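Local coordinates for Kcn28 (Kitasatospora, PDB 6J32), which is a two-domain protein of the GT-B fold class, with a C-terminal domain like that of the erythromycin biosynthesis protein CIII, at residues B[109-114]-B[127-132]; B[116-121]-B[179-184]; B[219-224]-B[291-296]. All blocks are in the same frame, centred on the assembly; numbering follows the deposited sequence.

Following the chain from its N terminus, contact 1 closes first: strand 106-110 runs into helix 115-122 and returns as strand 127-131, a beta-alpha-beta unit in the middle of the first parallel sheet. Contact 2 starts on that same crossover helix and closes much later, at 179-184, just before strand 187-190, so the two contacts cross along the chain. They also touch, for instance where Arg-117 lies against Tyr-109. Contact 3 opens only after both have closed. It joins the linker between the two sheets to the helix at 292-296 in the second domain, with its centre about 29 Å from that of contact 1.

Contact 1: residues B[109-114]-B[127-132]; sequences YDVLAY and SIQISP
Tyr-109 and Gln-129 face each other on adjacent parallel strands, and together with Val-111 they contribute most to this contact. The ladder is fastened by Tyr-109 N, which donates to Ile-128 O at 3.1 Å, and by Ile-130 N, which donates to Tyr-109 O at 2.7 Å and nearly straight (166°). Farther along, Val-111 N reaches Ile-130 O only as a weak bond. On the face of the sheet shared by Tyr-109 and Gln-129, the phenol ring swings over to the neighbouring strand, its CG lying between the backbone N and the carbonyl carbon (chi1 64°). That puts Gln-129 CA over the centre of the ring, 3.8 Å from the centroid, a CH-pi contact, while Ser-127 OG sits at the ring edge beside CE1. Gln-129 runs on as an extended chain, and its amide carbon CD rests 3.7 Å from CG1 of Val-111. The other methyl of Val-111, CG2, touches the ring carbon CD of Pro-132 at 3.7 Å. The same proline carbon lies 3.5 Å from OD1 of Asp-110. The second oxygen of that carboxylate closes an Asx turn: Leu-112 N donates to Asp-110 OD2 at 2.8 Å, from above the carboxylate plane. Further out, Arg-117 of the crossover helix packs on the Tyr-109 ring and Ala-116 against the Tyr-109 side chain, and Ser-188 on the next strand holds OE1 of Gln-129 through its hydroxyl. Val-182 O adds a weak bond to Gln-129 NE2. The chemistry is therefore divided: backbone bonds set the register, a buried amide is satisfied by groups beyond the two strands, and the carboxylate of Asp-110 is engaged in a turn beside the paired residues.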
ATOM      1  N   TYR B 109      16.544 -16.389   9.699  1.00 45.52           N
ATOM      2  CA  TYR B 109      15.153 -16.287   9.296  1.00 45.37           C
ATOM      3  C   TYR B 109      14.225 -16.471  10.485  1.00 47.49           C
ATOM      4  O   TYR B 109      14.423 -17.364  11.311  1.00 51.53           O
ATOM      5  CB  TYR B 109      14.814 -17.309   8.194  1.00 45.38           C
ATOM      6  CG  TYR B 109      14.922 -18.769   8.596  1.00 45.43           C
ATOM      7  CD1 TYR B 109      16.136 -19.441   8.541  1.00 45.49           C
ATOM      8  CD2 TYR B 109      13.803 -19.479   9.010  1.00 43.22           C
ATOM      9  CE1 TYR B 109      16.232 -20.774   8.898  1.00 45.02           C
ATOM     10  CE2 TYR B 109      13.890 -20.807   9.369  1.00 44.28           C
ATOM     11  CZ  TYR B 109      15.107 -21.452   9.313  1.00 45.42           C
ATOM     12  OH  TYR B 109      15.193 -22.781   9.674  1.00 46.02           O
ATOM     13  N   ASP B 110      13.204 -15.622  10.543  1.00 47.10           N
ATOM     14  CA  ASP B 110      12.116 -15.768  11.495  1.00 47.27           C
ATOM     15  C   ASP B 110      11.364 -17.070  11.226  1.00 50.10           C
ATOM     16  O   ASP B 110      11.459 -17.659  10.145  1.00 49.07           O
ATOM     17  CB  ASP B 110      11.177 -14.567  11.369  1.00 46.22           C
ATOM     18  CG  ASP B 110       9.970 -14.660  12.272  1.00 46.87           C
ATOM     19  OD1 ASP B 110      10.095 -14.371  13.481  1.00 48.12           O
ATOM     20  OD2 ASP B 110       8.896 -15.037  11.761  1.00 46.76           O
ATOM     21  N   VAL B 111      10.610 -17.529  12.233  1.00 50.66           N
ATOM     22  CA  VAL B 111       9.875 -18.786  12.101  1.00 51.72           C
ATOM     23  C   VAL B 111       8.916 -18.745  10.915  1.00 52.94           C
ATOM     24  O   VAL B 111       8.645 -19.781  10.292  1.00 54.79           O
ATOM     25  CB  VAL B 111       9.130 -19.118  13.409  1.00 51.99           C
ATOM     26  CG1 VAL B 111      10.108 -19.581  14.478  1.00 53.70           C
ATOM     27  CG2 VAL B 111       8.348 -17.909  13.895  1.00 53.11           C
ATOM     28  N   LEU B 112       8.396 -17.568  10.570  1.00 51.52           N
ATOM     29  CA  LEU B 112       7.480 -17.449   9.444  1.00 50.64           C
ATOM     30  C   LEU B 112       8.186 -17.184   8.121  1.00 46.23           C
ATOM     31  O   LEU B 112       7.513 -17.072   7.095  1.00 45.40           O
ATOM     32  CB  LEU B 112       6.454 -16.334   9.694  1.00 50.01           C
ATOM     33  CG  LEU B 112       5.386 -16.566  10.764  1.00 50.45           C
ATOM     34  CD1 LEU B 112       4.404 -15.408  10.791  1.00 49.61           C
ATOM     35  CD2 LEU B 112       4.655 -17.882  10.537  1.00 49.84           C
ATOM     36  N   ALA B 113       9.512 -17.102   8.110  1.00 43.26           N
ATOM     37  CA  ALA B 113      10.275 -16.849   6.895  1.00 41.02           C
ATOM     38  C   ALA B 113      11.136 -18.050   6.522  1.00 41.55           C
ATOM     39  O   ALA B 113      12.263 -17.905   6.046  1.00 39.70           O
ATOM     40  CB  ALA B 113      11.132 -15.598   7.037  1.00 41.30           C
ATOM     41  N   TYR B 114      10.599 -19.253   6.718  1.00 44.60           N
ATOM     42  CA  TYR B 114      11.302 -20.479   6.362  1.00 47.88           C
ATOM     43  C   TYR B 114      11.627 -20.619   4.872  1.00 49.94           C
ATOM     44  O   TYR B 114      12.513 -21.417   4.540  1.00 50.53           O
ATOM     45  CB  TYR B 114      10.510 -21.705   6.835  1.00 48.79           C
ATOM     46  CG  TYR B 114       9.076 -21.760   6.366  1.00 50.54           C
ATOM     47  CD1 TYR B 114       8.738 -22.385   5.169  1.00 50.80           C
ATOM     48  CD2 TYR B 114       8.058 -21.203   7.129  1.00 50.78           C
ATOM     49  CE1 TYR B 114       7.428 -22.441   4.740  1.00 51.01           C
ATOM     50  CE2 TYR B 114       6.743 -21.252   6.707  1.00 52.56           C
ATOM     51  CZ  TYR B 114       6.433 -21.873   5.510  1.00 53.63           C
ATOM     52  OH  TYR B 114       5.121 -21.926   5.093  1.00 55.53           O
ATOM     53  N   SER B 127      21.848 -22.023   7.634  1.00 51.28           N
ATOM     54  CA  SER B 127      20.710 -21.208   8.025  1.00 50.50           C
ATOM     55  C   SER B 127      20.441 -21.383   9.514  1.00 50.66           C
ATOM     56  O   SER B 127      20.677 -22.450  10.084  1.00 50.30           O
ATOM     57  CB  SER B 127      19.453 -21.562   7.222  1.00 48.75           C
ATOM     58  OG  SER B 127      18.962 -22.836   7.584  1.00 48.38           O
ATOM     59  N   ILE B 128      19.957 -20.311  10.140  1.00 49.31           N
ATOM     60  CA  ILE B 128      19.630 -20.298  11.562  1.00 47.26           C
ATOM     61  C   ILE B 128      18.242 -19.696  11.721  1.00 46.64           C
ATOM     62  O   ILE B 128      17.988 -18.579  11.260  1.00 48.34           O
ATOM     63  CB  ILE B 128      20.656 -19.506  12.387  1.00 45.72           C
ATOM     64  CG1 ILE B 128      22.054 -20.106  12.224  1.00 44.35           C
ATOM     65  CG2 ILE B 128      20.253 -19.498  13.850  1.00 46.38           C
ATOM     66  CD1 ILE B 128      23.137 -19.327  12.933  1.00 44.42           C
ATOM     67  N   GLN B 129      17.349 -20.434  12.367  1.00 45.77           N
ATOM     68  CA  GLN B 129      16.012 -19.942  12.659  1.00 46.70           C
ATOM     69  C   GLN B 129      16.030 -19.044  13.891  1.00 49.43           C
ATOM     70  O   GLN B 129      16.690 -19.348  14.889  1.00 51.95           O
ATOM     71  CB  GLN B 129      15.066 -21.118  12.879  1.00 47.06           C
ATOM     72  CG  GLN B 129      13.627 -20.740  13.126  1.00 49.83           C
ATOM     73  CD  GLN B 129      12.819 -21.919  13.629  1.00 49.98           C
ATOM     74  OE1 GLN B 129      12.949 -22.321  14.784  1.00 50.13           O
ATOM     75  NE2 GLN B 129      11.998 -22.493  12.758  1.00 49.12           N
ATOM     76  N   ILE B 130      15.305 -17.928  13.811  1.00 46.26           N
ATOM     77  CA  ILE B 130      15.158 -16.981  14.912  1.00 46.73           C
ATOM     78  C   ILE B 130      13.710 -17.052  15.383  1.00 47.88           C
ATOM     79  O   ILE B 130      12.806 -16.523  14.730  1.00 47.76           O
ATOM     80  CB  ILE B 130      15.536 -15.552  14.501  1.00 46.51           C
ATOM     81  CG1 ILE B 130      16.921 -15.512  13.852  1.00 47.61           C
ATOM     82  CG2 ILE B 130      15.491 -14.629  15.707  1.00 44.87           C
ATOM     83  CD1 ILE B 130      18.064 -15.797  14.818  1.00 46.42           C
ATOM     84  N   SER B 131      13.483 -17.696  16.527  1.00 49.17           N
ATOM     85  CA  SER B 131      12.134 -17.852  17.057  1.00 48.78           C
ATOM     86  C   SER B 131      11.836 -16.726  18.034  1.00 48.55           C
ATOM     87  O   SER B 131      12.523 -16.616  19.058  1.00 50.52           O
ATOM     88  CB  SER B 131      11.982 -19.193  17.751  1.00 49.66           C
ATOM     89  OG  SER B 131      10.680 -19.343  18.288  1.00 50.02           O
ATOM     90  N   PRO B 132      10.832 -15.882  17.776  1.00 48.61           N
ATOM     91  CA  PRO B 132      10.548 -14.768  18.690  1.00 49.21           C
ATOM     92  C   PRO B 132       9.811 -15.175  19.952  1.00 49.86           C
ATOM     93  O   PRO B 132       9.636 -14.334  20.845  1.00 48.79           O
ATOM     94  CB  PRO B 132       9.690 -13.835  17.829  1.00 48.32           C
ATOM     95  CG  PRO B 132       8.952 -14.779  16.936  1.00 48.01           C
ATOM     96  CD  PRO B 132       9.947 -15.864  16.599  1.00 48.39           C
TER

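Contact 2: residues B[116-121]-B[179-184]; sequences ARVLAM and GDLVNL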
ATOM      1  N   ALA B 116      13.469 -18.762   3.392  1.00 46.78           N
ATOM      2  CA  ALA B 116      14.900 -18.490   3.431  1.00 44.61           C
ATOM      3  C   ALA B 116      15.702 -19.756   3.683  1.00 45.75           C
ATOM      4  O   ALA B 116      16.821 -19.891   3.176  1.00 45.71           O
ATOM      5  CB  ALA B 116      15.210 -17.451   4.505  1.00 43.12           C
ATOM      6  N   ARG B 117      15.164 -20.689   4.477  1.00 49.55           N
ATOM      7  CA  ARG B 117      15.860 -21.957   4.672  1.00 52.82           C
ATOM      8  C   ARG B 117      15.898 -22.761   3.380  1.00 55.80           C
ATOM      9  O   ARG B 117      16.925 -23.362   3.045  1.00 59.51           O
ATOM     10  CB  ARG B 117      15.202 -22.772   5.781  1.00 52.65           C
ATOM     11  CG  ARG B 117      15.937 -24.070   6.039  1.00 54.12           C
ATOM     12  CD  ARG B 117      15.167 -25.048   6.896  1.00 55.13           C
ATOM     13  NE  ARG B 117      15.968 -26.250   7.116  1.00 57.32           N
ATOM     14  CZ  ARG B 117      15.575 -27.304   7.822  1.00 58.63           C
ATOM     15  NH1 ARG B 117      14.377 -27.322   8.390  1.00 58.60           N
ATOM     16  NH2 ARG B 117      16.389 -28.342   7.960  1.00 59.70           N
ATOM     17  N   VAL B 118      14.786 -22.778   2.642  1.00 55.64           N
ATOM     18  CA  VAL B 118      14.760 -23.444   1.343  1.00 56.80           C
ATOM     19  C   VAL B 118      15.816 -22.845   0.424  1.00 58.49           C
ATOM     20  O   VAL B 118      16.503 -23.563  -0.311  1.00 59.28           O
ATOM     21  CB  VAL B 118      13.354 -23.350   0.723  1.00 54.64           C
ATOM     22  CG1 VAL B 118      13.377 -23.863  -0.698  1.00 53.07           C
ATOM     23  CG2 VAL B 118      12.354 -24.128   1.560  1.00 52.72           C
ATOM     24  N   LEU B 119      15.967 -21.522   0.458  1.00 58.39           N
ATOM     25  CA  LEU B 119      17.005 -20.885  -0.341  1.00 60.43           C
ATOM     26  C   LEU B 119      18.391 -21.331   0.108  1.00 63.96           C
ATOM     27  O   LEU B 119      19.260 -21.622  -0.723  1.00 65.80           O
ATOM     28  CB  LEU B 119      16.871 -19.366  -0.240  1.00 59.54           C
ATOM     29  CG  LEU B 119      17.173 -18.549  -1.493  1.00 58.36           C
ATOM     30  CD1 LEU B 119      16.293 -19.016  -2.641  1.00 58.66           C
ATOM     31  CD2 LEU B 119      16.964 -17.068  -1.214  1.00 56.94           C
ATOM     32  N   ALA B 120      18.607 -21.414   1.424  1.00 65.05           N
ATOM     33  CA  ALA B 120      19.912 -21.809   1.945  1.00 63.70           C
ATOM     34  C   ALA B 120      20.237 -23.257   1.597  1.00 63.26           C
ATOM     35  O   ALA B 120      21.401 -23.594   1.351  1.00 64.29           O
ATOM     36  CB  ALA B 120      19.958 -21.586   3.456  1.00 63.24           C
ATOM     37  N   MET B 121      19.230 -24.131   1.583  1.00 63.77           N
ATOM     38  CA  MET B 121      19.473 -25.521   1.204  1.00 65.60           C
ATOM     39  C   MET B 121      19.856 -25.636  -0.268  1.00 66.77           C
ATOM     40  O   MET B 121      20.738 -26.428  -0.623  1.00 70.56           O
ATOM     41  CB  MET B 121      18.246 -26.380   1.513  1.00 65.30           C
ATOM     42  CG  MET B 121      18.041 -26.640   2.998  1.00 66.75           C
ATOM     43  SD  MET B 121      16.403 -27.276   3.406  1.00 68.25           S
ATOM     44  CE  MET B 121      16.613 -29.009   3.007  1.00 68.01           C
ATOM     45  N   GLY B 179       6.393 -30.615   7.581  1.00 76.74           N
ATOM     46  CA  GLY B 179       6.444 -30.306   8.997  1.00 74.99           C
ATOM     47  C   GLY B 179       7.860 -30.124   9.499  1.00 74.20           C
ATOM     48  O   GLY B 179       8.139 -29.207  10.278  1.00 72.48           O
ATOM     49  N   ASP B 180       8.760 -31.008   9.063  1.00 75.44           N
ATOM     50  CA  ASP B 180      10.145 -30.949   9.518  1.00 77.38           C
ATOM     51  C   ASP B 180      10.801 -29.650   9.075  1.00 77.82           C
ATOM     52  O   ASP B 180      11.325 -28.891   9.898  1.00 80.88           O
ATOM     53  CB  ASP B 180      10.918 -32.164   9.012  1.00 79.20           C
ATOM     54  CG  ASP B 180      10.698 -33.392   9.877  1.00 80.98           C
ATOM     55  OD1 ASP B 180       9.827 -33.345  10.774  1.00 81.14           O
ATOM     56  OD2 ASP B 180      11.399 -34.402   9.666  1.00 82.28           O
ATOM     57  N   LEU B 181      10.777 -29.370   7.779  1.00 75.31           N
ATOM     58  CA  LEU B 181      11.040 -28.009   7.343  1.00 73.22           C
ATOM     59  C   LEU B 181       9.884 -27.140   7.818  1.00 72.55           C
ATOM     60  O   LEU B 181       8.728 -27.433   7.499  1.00 76.19           O
ATOM     61  CB  LEU B 181      11.190 -27.940   5.827  1.00 71.83           C
ATOM     62  CG  LEU B 181      11.496 -26.556   5.247  1.00 70.78           C
ATOM     63  CD1 LEU B 181      12.707 -26.620   4.327  1.00 69.95           C
ATOM     64  CD2 LEU B 181      10.287 -25.994   4.514  1.00 70.26           C
ATOM     65  N   VAL B 182      10.220 -26.088   8.578  1.00 66.54           N
ATOM     66  CA  VAL B 182       9.365 -25.141   9.307  1.00 62.70           C
ATOM     67  C   VAL B 182       9.627 -25.335  10.797  1.00 65.95           C
ATOM     68  O   VAL B 182      10.001 -24.389  11.497  1.00 67.92           O
ATOM     69  CB  VAL B 182       7.853 -25.251   9.006  1.00 56.94           C
ATOM     70  CG1 VAL B 182       7.050 -24.482  10.042  1.00 55.76           C
ATOM     71  CG2 VAL B 182       7.522 -24.687   7.631  1.00 55.62           C
ATOM     72  N   ASN B 183       9.435 -26.558  11.293  1.00 66.90           N
ATOM     73  CA  ASN B 183       9.462 -26.822  12.726  1.00 67.29           C
ATOM     74  C   ASN B 183      10.671 -27.623  13.195  1.00 66.53           C
ATOM     75  O   ASN B 183      10.790 -27.876  14.397  1.00 67.29           O
ATOM     76  CB  ASN B 183       8.174 -27.540  13.141  1.00 70.21           C
ATOM     77  CG  ASN B 183       6.938 -26.735  12.808  1.00 71.67           C
ATOM     78  OD1 ASN B 183       6.853 -25.551  13.129  1.00 71.34           O
ATOM     79  ND2 ASN B 183       5.980 -27.366  12.136  1.00 72.71           N
ATOM     80  N   LEU B 184      11.570 -28.024  12.299  1.00 64.54           N
ATOM     81  CA  LEU B 184      12.794 -28.740  12.667  1.00 62.87           C
ATOM     82  C   LEU B 184      13.983 -28.110  11.947  1.00 61.65           C
ATOM     83  O   LEU B 184      14.557 -28.703  11.027  1.00 62.83           O
ATOM     84  CB  LEU B 184      12.670 -30.228  12.335  1.00 63.71           C
ATOM     85  CG  LEU B 184      13.703 -31.221  12.869  1.00 65.06           C
ATOM     86  CD1 LEU B 184      13.521 -31.432  14.362  1.00 64.80           C
ATOM     87  CD2 LEU B 184      13.613 -32.549  12.125  1.00 64.56           C
TER
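Arg-117 and Leu-181 run alongside each other but point opposite ways, the arginine reaching out from helix 115-122 while the leucine reaches back toward that helix. Arg-117 is fully stretched, with CG anti to the backbone N (chi1 -178°), and its CD passes 3.9 Å from CD1 of Leu-181. At the far end NH1 donates to Leu-184 O at 3.0 Å, but the bond is bent (130°), and the donor stands above the carbonyl plane, 55° out of it. Asp-180 O lies at the edge of the guanidinium, in its plane, yet the hydrogen bond it accepts comes from the backbone, Leu-184 N. Around the tip of Leu-181 the contact is purely apolar. Val-118 meets it at about a right angle, CG2 to CD1 at 3.7 Å, and Met-121, bent at its last torsion, sets SD obliquely against the same CD1 at 3.9 Å. Behind this layer, Arg-117 also packs on Ser-127 of strand 127-131, and Val-118 on Leu-92 of helix 77-99, so 180-183 packs on a side of helix 115-122 whose other neighbours are the sheet and helix 77-99.

Contact 3: residues B[219-224]-B[291-296]; sequences AHQGDW and PQLAVL
Trp-224 lies across the first helical turn after Pro-291 and anchors the interdomain linker of this GT-B fold to the second Rossmann-like domain. The linker, which leads from strand 208-210 to strand 232-236, makes a type I' beta turn from His-220 to Asp-223; Pro-291 holds the N-cap position of helix 292-296. In the packed part, CG2 of Val-295 sits over one face of the indole, 4.0 Å from the centroid of its five-membered ring and 9° off the normal, a CH-pi contact. The CB atoms of Trp-224 and Ala-294 meet at 3.9 Å, and CB of Ala-294 also rests against CA of Asp-223. Closer still, Pro-291 CB lies 3.1 Å from Gln-221 O and 3.6 Å from Gln-221 CB. Val-233, His-263 and Val-265 of the sheet pack on the tryptophan as well. The looser side begins at the amide of Gln-221, which crosses Leu-293 at about a right angle. Its NE2 lies in van der Waals contact with the leucine side chain, and its OE1, over Pro-291 CA, comes within 3.5 Å of Gln-292 N without making a hydrogen bond; none crosses the contact at all. His-220 points away from the helix and packs on Ala-166 of the second subunit. Within the linker, the backbone is pinned beside the tryptophan: Trp-224 N donates to the anti lone pair of Asp-223 OD1 at 2.6 Å.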
ATOM      1  N   ALA B 219      16.513   2.279  26.985  1.00138.21           N
ATOM      2  CA  ALA B 219      15.998   3.205  25.989  1.00141.38           C
ATOM      3  C   ALA B 219      15.181   4.319  26.635  1.00145.63           C
ATOM      4  O   ALA B 219      15.088   4.441  27.860  1.00146.14           O
ATOM      5  CB  ALA B 219      15.179   2.442  24.948  1.00140.40           C
ATOM      6  N   HIS B 220      14.581   5.151  25.784  1.00149.58           N
ATOM      7  CA  HIS B 220      13.788   6.294  26.210  1.00154.42           C
ATOM      8  C   HIS B 220      12.304   6.004  26.020  1.00164.18           C
ATOM      9  O   HIS B 220      11.596   5.705  26.990  1.00164.11           O
ATOM     10  CB  HIS B 220      14.198   7.558  25.448  1.00149.23           C
ATOM     11  CG  HIS B 220      15.014   8.521  26.257  1.00145.58           C
ATOM     12  ND1 HIS B 220      14.460   9.356  27.203  1.00144.80           N
ATOM     13  CD2 HIS B 220      16.342   8.784  26.254  1.00144.72           C
ATOM     14  CE1 HIS B 220      15.413  10.087  27.752  1.00145.22           C
ATOM     15  NE2 HIS B 220      16.564   9.760  27.194  1.00145.44           N
ATOM     16  N   GLN B 221      11.829   6.120  24.779  1.00174.53           N
ATOM     17  CA  GLN B 221      10.423   6.073  24.385  1.00187.18           C
ATOM     18  C   GLN B 221       9.642   7.245  24.954  1.00204.10           C
ATOM     19  O   GLN B 221       8.405   7.238  24.930  1.00207.26           O
ATOM     20  CB  GLN B 221       9.736   4.762  24.794  1.00179.15           C
ATOM     21  CG  GLN B 221       9.521   3.757  23.677  1.00172.16           C
ATOM     22  CD  GLN B 221       8.884   2.478  24.188  1.00166.52           C
ATOM     23  OE1 GLN B 221       7.678   2.429  24.442  1.00164.41           O
ATOM     24  NE2 GLN B 221       9.690   1.443  24.358  1.00164.61           N
ATOM     25  N   GLY B 222      10.337   8.262  25.463  1.00226.08           N
ATOM     26  CA  GLY B 222       9.720   9.448  26.029  1.00224.49           C
ATOM     27  C   GLY B 222      10.005   9.633  27.508  1.00221.44           C
ATOM     28  O   GLY B 222       9.946  10.760  28.009  1.00224.13           O
ATOM     29  N   ASP B 223      10.303   8.539  28.213  1.00197.03           N
ATOM     30  CA  ASP B 223      10.556   8.508  29.652  1.00177.42           C
ATOM     31  C   ASP B 223       9.303   8.916  30.424  1.00163.84           C
ATOM     32  O   ASP B 223       8.369   9.489  29.855  1.00162.94           O
ATOM     33  CB  ASP B 223      11.755   9.386  30.021  1.00168.51           C
ATOM     34  CG  ASP B 223      12.501   8.867  31.239  1.00162.11           C
ATOM     35  OD1 ASP B 223      11.848   8.322  32.152  1.00159.83           O
ATOM     36  OD2 ASP B 223      13.745   8.982  31.273  1.00159.96           O
ATOM     37  N   TRP B 224       9.268   8.623  31.723  1.00152.90           N
ATOM     38  CA  TRP B 224       8.043   8.816  32.498  1.00141.60           C
ATOM     39  C   TRP B 224       8.375   8.983  33.975  1.00139.81           C
ATOM     40  O   TRP B 224       8.777   8.012  34.624  1.00139.81           O
ATOM     41  CB  TRP B 224       7.096   7.644  32.274  1.00132.77           C
ATOM     42  CG  TRP B 224       5.760   7.813  32.904  1.00126.02           C
ATOM     43  CD1 TRP B 224       4.634   8.317  32.324  1.00123.15           C
ATOM     44  CD2 TRP B 224       5.396   7.448  34.239  1.00123.71           C
ATOM     45  NE1 TRP B 224       3.594   8.302  33.221  1.00122.16           N
ATOM     46  CE2 TRP B 224       4.038   7.771  34.404  1.00122.43           C
ATOM     47  CE3 TRP B 224       6.091   6.881  35.311  1.00123.41           C
ATOM     48  CZ2 TRP B 224       3.360   7.549  35.601  1.00122.27           C
ATOM     49  CZ3 TRP B 224       5.421   6.663  36.496  1.00123.57           C
ATOM     50  CH2 TRP B 224       4.068   6.994  36.632  1.00123.11           C
ATOM     51  N   PRO B 291       4.491   4.849  26.501  1.00 79.95           N
ATOM     52  CA  PRO B 291       5.781   4.146  26.496  1.00 79.48           C
ATOM     53  C   PRO B 291       5.844   3.059  27.556  1.00 80.17           C
ATOM     54  O   PRO B 291       6.193   3.328  28.711  1.00 81.77           O
ATOM     55  CB  PRO B 291       6.799   5.259  26.769  1.00 79.49           C
ATOM     56  CG  PRO B 291       6.027   6.380  27.361  1.00 80.11           C
ATOM     57  CD  PRO B 291       4.612   6.264  26.888  1.00 80.15           C
ATOM     58  N   GLN B 292       5.498   1.827  27.166  1.00 79.17           N
ATOM     59  CA  GLN B 292       5.292   0.758  28.140  1.00 79.47           C
ATOM     60  C   GLN B 292       6.551   0.496  28.954  1.00 81.57           C
ATOM     61  O   GLN B 292       6.481   0.274  30.169  1.00 81.76           O
ATOM     62  CB  GLN B 292       4.852  -0.514  27.420  1.00 78.15           C
ATOM     63  CG  GLN B 292       4.624  -1.695  28.328  1.00 77.81           C
ATOM     64  CD  GLN B 292       4.091  -2.891  27.578  1.00 77.06           C
ATOM     65  OE1 GLN B 292       2.891  -3.158  27.589  1.00 77.52           O
ATOM     66  NE2 GLN B 292       4.982  -3.621  26.921  1.00 76.89           N
ATOM     67  N   LEU B 293       7.714   0.530  28.302  1.00 82.78           N
ATOM     68  CA  LEU B 293       8.969   0.378  29.027  1.00 84.53           C
ATOM     69  C   LEU B 293       9.170   1.526  30.010  1.00 88.37           C
ATOM     70  O   LEU B 293       9.670   1.322  31.122  1.00 89.90           O
ATOM     71  CB  LEU B 293      10.132   0.295  28.037  1.00 83.90           C
ATOM     72  CG  LEU B 293      10.419  -1.075  27.408  1.00 82.83           C
ATOM     73  CD1 LEU B 293      11.690  -1.035  26.565  1.00 81.73           C
ATOM     74  CD2 LEU B 293      10.518  -2.157  28.476  1.00 82.36           C
ATOM     75  N   ALA B 294       8.787   2.743  29.614  1.00 90.63           N
ATOM     76  CA  ALA B 294       8.979   3.907  30.474  1.00 92.89           C
ATOM     77  C   ALA B 294       8.090   3.847  31.710  1.00 93.89           C
ATOM     78  O   ALA B 294       8.529   4.197  32.813  1.00 94.90           O
ATOM     79  CB  ALA B 294       8.722   5.189  29.688  1.00 94.15           C
ATOM     80  N   VAL B 295       6.830   3.432  31.547  1.00 93.77           N
ATOM     81  CA  VAL B 295       5.934   3.315  32.697  1.00 93.97           C
ATOM     82  C   VAL B 295       6.374   2.175  33.604  1.00 92.78           C
ATOM     83  O   VAL B 295       6.302   2.275  34.831  1.00 93.53           O
ATOM     84  CB  VAL B 295       4.476   3.138  32.228  1.00 94.49           C
ATOM     85  CG1 VAL B 295       3.596   2.758  33.404  1.00 94.70           C
ATOM     86  CG2 VAL B 295       3.978   4.419  31.592  1.00 94.59           C
ATOM     87  N   LEU B 296       6.836   1.076  33.012  1.00 90.57           N
ATOM     88  CA  LEU B 296       7.332  -0.062  33.776  1.00 89.02           C
ATOM     89  C   LEU B 296       8.535   0.309  34.637  1.00 93.47           C
ATOM     90  O   LEU B 296       8.853  -0.420  35.586  1.00 93.33           O
ATOM     91  CB  LEU B 296       7.699  -1.207  32.842  1.00 83.64           C
ATOM     92  CG  LEU B 296       6.743  -2.404  32.791  1.00 79.73           C
ATOM     93  CD1 LEU B 296       5.342  -2.013  33.218  1.00 78.38           C
ATOM     94  CD2 LEU B 296       6.722  -3.024  31.405  1.00 77.48           C
TER